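Local coordinates for protein ACP (PDB 6KXF) that probably carries the growing acyl chain on a phosphopantetheine arm to the ketosynthase/chain length factor of the ishigamide highly reducing type II polyketide synthase, at residues C[61-64]-C[65-68]. Residues are numbered along the deposited sequence; the frame is centred on the assembly and turned at random.
Sequences MNEL and PKMT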
loop_
_atom_site.group_PDB
_atom_site.type_symbol
_atom_site.label_atom_id
_atom_site.label_comp_id
_atom_site.label_asym_id
_atom_site.label_seq_id
_atom_site.Cartn_x
_atom_site.Cartn_y
_atom_site.Cartn_z
ATOM N N MET C 61 28.994 -4.993 -5.179
ATOM C CA MET C 61 27.929 -4.765 -6.180
ATOM C C MET C 61 28.262 -3.583 -7.104
ATOM O O MET C 61 27.557 -3.358 -8.089
ATOM C CB MET C 61 26.547 -4.607 -5.528
ATOM C CG MET C 61 26.099 -5.915 -4.889
ATOM S SD MET C 61 24.409 -5.951 -4.234
ATOM C CE MET C 61 23.491 -5.909 -5.766
ATOM N N ASN C 62 29.386 -2.901 -6.857
ATOM C CA ASN C 62 29.960 -1.953 -7.844
ATOM C C ASN C 62 30.774 -2.699 -8.913
ATOM O O ASN C 62 31.448 -2.063 -9.683
ATOM C CB ASN C 62 30.857 -0.886 -7.203
ATOM C CG ASN C 62 30.142 -0.032 -6.178
ATOM O OD1 ASN C 62 30.547 0.003 -5.016
ATOM N ND2 ASN C 62 29.086 0.650 -6.592
ATOM N N GLU C 63 30.713 -4.033 -8.947
ATOM C CA GLU C 63 31.382 -4.824 -9.990
ATOM C C GLU C 63 30.343 -5.467 -10.918
ATOM O O GLU C 63 30.690 -6.360 -11.725
ATOM C CB GLU C 63 32.294 -5.861 -9.331
ATOM C CG GLU C 63 33.736 -5.785 -9.807
ATOM C CD GLU C 63 34.773 -5.895 -8.707
ATOM O OE1 GLU C 63 35.360 -4.853 -8.351
ATOM O OE2 GLU C 63 34.986 -7.021 -8.210
ATOM N N LEU C 64 29.085 -5.002 -10.807
ATOM C CA LEU C 64 27.962 -5.421 -11.683
ATOM C C LEU C 64 28.201 -4.962 -13.122
ATOM O O LEU C 64 27.922 -5.722 -14.050
ATOM C CB LEU C 64 26.627 -4.854 -11.178
ATOM C CG LEU C 64 25.917 -5.654 -10.084
ATOM C CD1 LEU C 64 24.776 -4.837 -9.494
ATOM C CD2 LEU C 64 25.403 -6.994 -10.608
ATOM N N PRO C 65 28.659 -3.709 -13.370
ATOM C CA PRO C 65 28.949 -3.266 -14.736
ATOM C C PRO C 65 30.046 -4.050 -15.493
ATOM O O PRO C 65 30.290 -3.744 -16.662
ATOM C CB PRO C 65 29.376 -1.798 -14.560
ATOM C CG PRO C 65 28.772 -1.380 -13.232
ATOM C CD PRO C 65 28.840 -2.632 -12.385
ATOM N N LYS C 66 30.676 -5.047 -14.849
ATOM C CA LYS C 66 31.752 -5.856 -15.448
ATOM C C LYS C 66 31.341 -7.327 -15.580
ATOM O O LYS C 66 32.151 -8.161 -15.946
ATOM C CB LYS C 66 33.016 -5.771 -14.586
ATOM C CG LYS C 66 33.522 -4.357 -14.335
ATOM C CD LYS C 66 35.003 -4.264 -13.988
ATOM C CE LYS C 66 35.414 -5.124 -12.807
ATOM N NZ LYS C 66 36.092 -4.326 -11.755
ATOM N N MET C 67 30.088 -7.648 -15.264
ATOM C CA MET C 67 29.641 -9.028 -15.265
ATOM C C MET C 67 28.838 -9.286 -16.542
ATOM O O MET C 67 27.613 -9.336 -16.523
ATOM C CB MET C 67 28.792 -9.304 -14.024
ATOM C CG MET C 67 29.628 -9.378 -12.782
ATOM S SD MET C 67 28.648 -9.488 -11.269
ATOM C CE MET C 67 27.731 -11.009 -11.513
ATOM N N THR C 68 29.560 -9.459 -17.653
ATOM C CA THR C 68 28.974 -9.350 -18.983
ATOM C C THR C 68 28.773 -10.738 -19.608
ATOM O O THR C 68 27.634 -11.216 -19.715
ATOM C CB THR C 68 29.813 -8.383 -19.823
ATOM O OG1 THR C 68 31.121 -8.948 -19.858
ATOM C CG2 THR C 68 29.862 -6.984 -19.242
#
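Glu63 and Lys66, three residues apart on one turn of chain, illustrate how a short stretch of a carrier protein, here between helix 41-55 and helix 72-81, can combine a surface ion pair with apolar packing on a neighbouring helix. Their salt bridge is long, with Glu63 OE1 3.5 Å from Lys66 NZ, and much of the contact is made by carbon: Lys66 CE lies 3.5 Å from Glu63 CG. The lysine reaches back because its chain bends twice, at chi3 (-55°) and again at chi4, which carries the ammonium over the glutamate's methylene. With an alanine at Glu63, Lys66 NZ would probably lose its carboxylate mate and the lysine tail, no longer packed against that methylene, would be free to swing into solvent.

Backbone bonds draw the turn closed. Met67 N donates to Leu64 O over 3.1 Å in a nearly straight bond (164°), though from well above the carbonyl plane. A weak bond runs from Lys66 N to Glu63 O, 3.4 Å. That main-chain oxygen is also flanked by the Met67 side chain, Met67 CG coming within 3.4 Å of Glu63 O.

Apolar contact links Leu64 and Met67. Leu64 CD2 touches Met67 SD at 4.1 Å, the two side chains slanting past one another. Both are applied to helix 41-55, Leu64 on Ile45 and Met67 on Val47, and Met61 joins them on Ile45 and Leu48; Ile45 also lines the pocket of the bound acyl-pantetheine mimic.

The chemistry thus implies a loop fastened to the helix by Met61, Leu64 and Met67 and shaped by main-chain bonds, while the long surface ion pair is likely to add only modest electrostatic stability.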